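Side-chain contacts in non-toxic crystal protein (PDB 2D42), which is a non-toxic parasporal crystal protein of unknown activity that closely resembles the aerolysin-type beta-pore-forming toxins in structure: residues A[6-9]-A[10-13]; A[201-205]-A[206-210]. All coordinates share one frame; numbering follows the deposited sequence.

In the fold
Contact 1 lies within helix 5-19 near the start of the chain, and contact 2 closes helix 199-206 and leads through a loop to strand 211-214. Although almost two hundred residues separate them, their centres are 10 Å apart, and both lie well off the middle of this elongated, mostly beta-stranded molecule. They meet directly: E8 OE1 is 2.7 Å from T208 OG1 and E8 O is 2.8 Å from N206 ND2, both probable hydrogen bonds, while V202 packs beside Y12. The two helices are thus locked to each other, joining the N-terminal segment to a late part of the chain toward one end of the protein.

Contact 1: A[6-9]-A[10-13]; sequences LREL and EIYG
R7 and E10 both send CG anti to the backbone N, but R7 then bends at chi2 (59°) whereas E10 runs on extended past CG. The bend carries the guanidinium along the helix to E10, where NH1 donates to OE1 at 2.6 Å in a salt bridge. OE1 lies almost in the guanidinium plane, yet the carboxylate stands nearly perpendicular to that plane and offers OE1 from its anti side. With an N-H...O angle of 131° the bond is short but bent.

I11 takes one face of the same guanidinium. Its CG1 sits over the centre of the group, 3.6 Å from CZ, and CD1 reaches NE at the same distance. The arginine is therefore held at its edge by charge and on a face by aliphatic carbon, a pairing that should restrict its rotation. CG1 of I11 also rests 3.2 Å from R7 O, the acceptor of the backbone bond from I11 N.

Another flank of the helix faces the protein. L9 packs against V197, S27 and I179, while Y12 reaches helix 199-206 through V202, A205 and N206. The polar end of E8 is taken by T208, and E8 O, besides serving N206, accepts from Y12 N at 2.9 Å.

Regular i to i+4 backbone bonds from E10, I11, Y12 and G13 run through the segment. The pattern is that of an amphipathic helix, with an i to i+3 Arg-Glu salt bridge at its more exposed side, L9 on the beta strands and Y12 between them and helix 199-206.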
ATOM      1  N   LEU A   6     -16.760  -3.291 -16.366  1.00 28.52           N
ATOM      2  CA  LEU A   6     -18.064  -3.047 -16.984  1.00 30.34           C
ATOM      3  C   LEU A   6     -17.888  -2.799 -18.477  1.00 31.53           C
ATOM      4  O   LEU A   6     -18.730  -3.183 -19.287  1.00 33.18           O
ATOM      5  CB  LEU A   6     -18.756  -1.845 -16.335  1.00 30.96           C
ATOM      6  CG  LEU A   6     -19.279  -2.071 -14.915  1.00 30.71           C
ATOM      7  CD1 LEU A   6     -19.861  -0.779 -14.382  1.00 34.28           C
ATOM      8  CD2 LEU A   6     -20.337  -3.161 -14.918  1.00 32.41           C
ATOM      9  N   ARG A   7     -16.783  -2.150 -18.831  1.00 31.60           N
ATOM     10  CA  ARG A   7     -16.462  -1.870 -20.224  1.00 31.81           C
ATOM     11  C   ARG A   7     -16.216  -3.197 -20.950  1.00 30.91           C
ATOM     12  O   ARG A   7     -16.670  -3.392 -22.084  1.00 30.34           O
ATOM     13  CB  ARG A   7     -15.220  -0.973 -20.300  1.00 34.49           C
ATOM     14  CG  ARG A   7     -14.625  -0.818 -21.690  1.00 39.02           C
ATOM     15  CD  ARG A   7     -15.620  -0.228 -22.677  1.00 42.95           C
ATOM     16  NE  ARG A   7     -15.076  -0.225 -24.031  1.00 45.93           N
ATOM     17  CZ  ARG A   7     -15.814  -0.175 -25.137  1.00 48.37           C
ATOM     18  NH1 ARG A   7     -17.138  -0.121 -25.055  1.00 48.77           N
ATOM     19  NH2 ARG A   7     -15.227  -0.190 -26.329  1.00 47.09           N
ATOM     20  N   GLU A   8     -15.500  -4.110 -20.291  1.00 29.18           N
ATOM     21  CA  GLU A   8     -15.218  -5.422 -20.863  1.00 28.65           C
ATOM     22  C   GLU A   8     -16.539  -6.169 -21.090  1.00 28.28           C
ATOM     23  O   GLU A   8     -16.702  -6.864 -22.092  1.00 27.73           O
ATOM     24  CB  GLU A   8     -14.330  -6.253 -19.926  1.00 29.09           C
ATOM     25  CG  GLU A   8     -12.926  -5.703 -19.688  1.00 31.61           C
ATOM     26  CD  GLU A   8     -12.079  -5.650 -20.956  1.00 30.65           C
ATOM     27  OE1 GLU A   8     -12.051  -6.650 -21.709  1.00 30.66           O
ATOM     28  OE2 GLU A   8     -11.430  -4.609 -21.187  1.00 31.99           O
ATOM     29  N   LEU A   9     -17.470  -6.023 -20.148  1.00 26.39           N
ATOM     30  CA  LEU A   9     -18.782  -6.676 -20.235  1.00 27.09           C
ATOM     31  C   LEU A   9     -19.509  -6.138 -21.474  1.00 26.73           C
ATOM     32  O   LEU A   9     -20.084  -6.894 -22.252  1.00 27.04           O
ATOM     33  CB  LEU A   9     -19.607  -6.382 -18.967  1.00 25.07           C
ATOM     34  CG  LEU A   9     -21.050  -6.909 -18.933  1.00 24.86           C
ATOM     35  CD1 LEU A   9     -21.042  -8.436 -19.001  1.00 23.78           C
ATOM     36  CD2 LEU A   9     -21.755  -6.423 -17.670  1.00 22.96           C
ATOM     37  N   GLU A  10     -19.460  -4.825 -21.649  1.00 29.46           N
ATOM     38  CA  GLU A  10     -20.091  -4.179 -22.794  1.00 32.69           C
ATOM     39  C   GLU A  10     -19.461  -4.697 -24.096  1.00 32.15           C
ATOM     40  O   GLU A  10     -20.170  -5.031 -25.048  1.00 33.66           O
ATOM     41  CB  GLU A  10     -19.929  -2.659 -22.681  1.00 33.65           C
ATOM     42  CG  GLU A  10     -20.717  -1.848 -23.696  1.00 37.80           C
ATOM     43  CD  GLU A  10     -20.518  -0.354 -23.506  1.00 41.89           C
ATOM     44  OE1 GLU A  10     -19.374   0.122 -23.684  1.00 43.34           O
ATOM     45  OE2 GLU A  10     -21.498   0.344 -23.170  1.00 40.94           O
ATOM     46  N   ILE A  11     -18.134  -4.776 -24.129  1.00 31.08           N
ATOM     47  CA  ILE A  11     -17.428  -5.264 -25.316  1.00 31.07           C
ATOM     48  C   ILE A  11     -17.849  -6.695 -25.627  1.00 31.06           C
ATOM     49  O   ILE A  11     -18.108  -7.045 -26.778  1.00 30.29           O
ATOM     50  CB  ILE A  11     -15.897  -5.229 -25.113  1.00 31.92           C
ATOM     51  CG1 ILE A  11     -15.424  -3.776 -25.017  1.00 32.23           C
ATOM     52  CG2 ILE A  11     -15.202  -5.960 -26.250  1.00 31.49           C
ATOM     53  CD1 ILE A  11     -13.944  -3.621 -24.682  1.00 34.21           C
ATOM     54  N   TYR A  12     -17.905  -7.524 -24.594  1.00 28.72           N
ATOM     55  CA  TYR A  12     -18.311  -8.905 -24.769  1.00 28.76           C
ATOM     56  C   TYR A  12     -19.733  -8.984 -25.334  1.00 30.17           C
ATOM     57  O   TYR A  12     -20.000  -9.757 -26.247  1.00 28.79           O
ATOM     58  CB  TYR A  12     -18.269  -9.644 -23.436  1.00 27.62           C
ATOM     59  CG  TYR A  12     -18.858 -11.029 -23.515  1.00 30.71           C
ATOM     60  CD1 TYR A  12     -18.086 -12.113 -23.923  1.00 31.39           C
ATOM     61  CD2 TYR A  12     -20.200 -11.254 -23.196  1.00 31.73           C
ATOM     62  CE1 TYR A  12     -18.634 -13.393 -24.009  1.00 34.07           C
ATOM     63  CE2 TYR A  12     -20.760 -12.529 -23.280  1.00 32.42           C
ATOM     64  CZ  TYR A  12     -19.971 -13.593 -23.684  1.00 35.17           C
ATOM     65  OH  TYR A  12     -20.507 -14.863 -23.735  1.00 36.50           O
ATOM     66  N   GLY A  13     -20.635  -8.185 -24.770  1.00 30.83           N
ATOM     67  CA  GLY A  13     -22.019  -8.179 -25.212  1.00 33.94           C
ATOM     68  C   GLY A  13     -22.198  -7.692 -26.637  1.00 35.26           C
ATOM     69  O   GLY A  13     -23.014  -8.226 -27.382  1.00 34.82           O
TER

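Contact 2: A[201-205]-A[206-210]; sequences DVLQA and NGTPG
V202 and N206 lie side by side on successive turns, pointing the same way, and CG1 of the valine packs 3.7 Å from ND2 of the asparagine. N206 CG lies anti to its own carbonyl carbon, which tucks the amide back over V202 O, 3.2 Å from CG. That carbonyl accepts N206 N at 2.8 Å. The amide's ND2 is turned to the backbone O of E8.

L203 and T208 meet at a slant instead. CD2 of the leucine presses on the threonine at OG1 (3.5 Å) and CB (3.7 Å), while OG1 itself has E8 as its polar partner.

Between these pairs the helix ends in a Schellman motif. T208 N donates to L203 O at 3.2 Å, in the carbonyl plane, and G207, with positive phi (71°), supplies a weak bond from its N to Q204 O. A second weak bond runs from G207 N to L203 O, which also accepts from a water that bridges to T208 O.

The helix so ended packs against helix 5-19, where L203 touches L5. L203 and Q204 also pack on F211 and I213 of strand 211-214, and G210 pairs through its backbone with T223 of strand 219-244.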
ATOM      1  N   ASP A 201     -15.808 -15.637 -18.099  1.00 31.08           N
ATOM      2  CA  ASP A 201     -16.014 -15.981 -19.498  1.00 31.36           C
ATOM      3  C   ASP A 201     -15.865 -14.739 -20.363  1.00 31.71           C
ATOM      4  O   ASP A 201     -15.440 -14.822 -21.518  1.00 34.19           O
ATOM      5  CB  ASP A 201     -17.393 -16.605 -19.699  1.00 32.54           C
ATOM      6  CG  ASP A 201     -17.553 -17.920 -18.955  1.00 34.76           C
ATOM      7  OD1 ASP A 201     -16.669 -18.793 -19.084  1.00 36.88           O
ATOM      8  OD2 ASP A 201     -18.567 -18.083 -18.244  1.00 37.21           O
ATOM      9  N   VAL A 202     -16.209 -13.588 -19.796  1.00 30.53           N
ATOM     10  CA  VAL A 202     -16.091 -12.316 -20.508  1.00 30.52           C
ATOM     11  C   VAL A 202     -14.610 -12.000 -20.743  1.00 30.40           C
ATOM     12  O   VAL A 202     -14.203 -11.662 -21.858  1.00 30.39           O
ATOM     13  CB  VAL A 202     -16.720 -11.161 -19.693  1.00 29.89           C
ATOM     14  CG1 VAL A 202     -16.383  -9.821 -20.328  1.00 29.19           C
ATOM     15  CG2 VAL A 202     -18.224 -11.342 -19.621  1.00 31.13           C
ATOM     16  N   LEU A 203     -13.819 -12.117 -19.679  1.00 29.67           N
ATOM     17  CA  LEU A 203     -12.384 -11.846 -19.727  1.00 29.02           C
ATOM     18  C   LEU A 203     -11.680 -12.820 -20.655  1.00 29.74           C
ATOM     19  O   LEU A 203     -10.787 -12.446 -21.410  1.00 30.46           O
ATOM     20  CB  LEU A 203     -11.781 -11.947 -18.318  1.00 27.16           C
ATOM     21  CG  LEU A 203     -12.309 -10.919 -17.308  1.00 25.16           C
ATOM     22  CD1 LEU A 203     -11.890 -11.286 -15.899  1.00 26.05           C
ATOM     23  CD2 LEU A 203     -11.797  -9.541 -17.688  1.00 27.96           C
ATOM     24  N   GLN A 204     -12.085 -14.080 -20.599  1.00 32.55           N
ATOM     25  CA  GLN A 204     -11.472 -15.081 -21.448  1.00 35.50           C
ATOM     26  C   GLN A 204     -11.807 -14.811 -22.908  1.00 36.41           C
ATOM     27  O   GLN A 204     -10.933 -14.857 -23.777  1.00 35.42           O
ATOM     28  CB  GLN A 204     -11.947 -16.473 -21.044  1.00 37.34           C
ATOM     29  CG  GLN A 204     -11.135 -17.576 -21.664  1.00 42.22           C
ATOM     30  CD  GLN A 204     -11.127 -18.814 -20.809  1.00 45.02           C
ATOM     31  OE1 GLN A 204     -12.175 -19.404 -20.536  1.00 48.08           O
ATOM     32  NE2 GLN A 204      -9.945 -19.217 -20.368  1.00 46.10           N
ATOM     33  N   ALA A 205     -13.074 -14.510 -23.169  1.00 35.85           N
ATOM     34  CA  ALA A 205     -13.524 -14.240 -24.526  1.00 35.76           C
ATOM     35  C   ALA A 205     -12.874 -12.981 -25.078  1.00 35.74           C
ATOM     36  O   ALA A 205     -12.474 -12.941 -26.237  1.00 35.96           O
ATOM     37  CB  ALA A 205     -15.041 -14.100 -24.556  1.00 35.06           C
ATOM     38  N   ASN A 206     -12.769 -11.951 -24.245  1.00 35.92           N
ATOM     39  CA  ASN A 206     -12.170 -10.685 -24.665  1.00 33.72           C
ATOM     40  C   ASN A 206     -10.646 -10.731 -24.766  1.00 33.53           C
ATOM     41  O   ASN A 206     -10.034  -9.886 -25.426  1.00 33.28           O
ATOM     42  CB  ASN A 206     -12.555  -9.573 -23.688  1.00 32.97           C
ATOM     43  CG  ASN A 206     -14.007  -9.164 -23.806  1.00 31.62           C
ATOM     44  OD1 ASN A 206     -14.759  -9.698 -24.630  1.00 31.24           O
ATOM     45  ND2 ASN A 206     -14.415  -8.208 -22.979  1.00 29.32           N
ATOM     46  N   GLY A 207     -10.039 -11.710 -24.109  1.00 32.50           N
ATOM     47  CA  GLY A 207      -8.591 -11.803 -24.120  1.00 32.93           C
ATOM     48  C   GLY A 207      -8.008 -10.672 -23.291  1.00 32.80           C
ATOM     49  O   GLY A 207      -6.853 -10.294 -23.464  1.00 33.66           O
ATOM     50  N   THR A 208      -8.823 -10.128 -22.390  1.00 29.61           N
ATOM     51  CA  THR A 208      -8.420  -9.029 -21.518  1.00 28.98           C
ATOM     52  C   THR A 208      -7.062  -9.298 -20.867  1.00 28.96           C
ATOM     53  O   THR A 208      -6.873 -10.308 -20.199  1.00 27.52           O
ATOM     54  CB  THR A 208      -9.468  -8.808 -20.408  1.00 29.59           C
ATOM     55  OG1 THR A 208     -10.787  -8.861 -20.979  1.00 28.94           O
ATOM     56  CG2 THR A 208      -9.257  -7.462 -19.744  1.00 25.92           C
ATOM     57  N   PRO A 209      -6.099  -8.379 -21.049  1.00 30.83           N
ATOM     58  CA  PRO A 209      -4.747  -8.503 -20.491  1.00 31.44           C
ATOM     59  C   PRO A 209      -4.700  -8.440 -18.969  1.00 30.23           C
ATOM     60  O   PRO A 209      -5.504  -7.749 -18.345  1.00 28.69           O
ATOM     61  CB  PRO A 209      -3.999  -7.318 -21.112  1.00 32.33           C
ATOM     62  CG  PRO A 209      -4.791  -6.996 -22.339  1.00 34.03           C
ATOM     63  CD  PRO A 209      -6.205  -7.168 -21.875  1.00 30.07           C
ATOM     64  N   GLY A 210      -3.746  -9.160 -18.384  1.00 30.97           N
ATOM     65  CA  GLY A 210      -3.570  -9.151 -16.940  1.00 30.75           C
ATOM     66  C   GLY A 210      -4.311 -10.201 -16.129  1.00 30.65           C
ATOM     67  O   GLY A 210      -4.291 -10.164 -14.896  1.00 27.25           O
TER
HETATM   68  O   HOH W   1      -8.435 -12.450 -20.033  1.00 49.87           O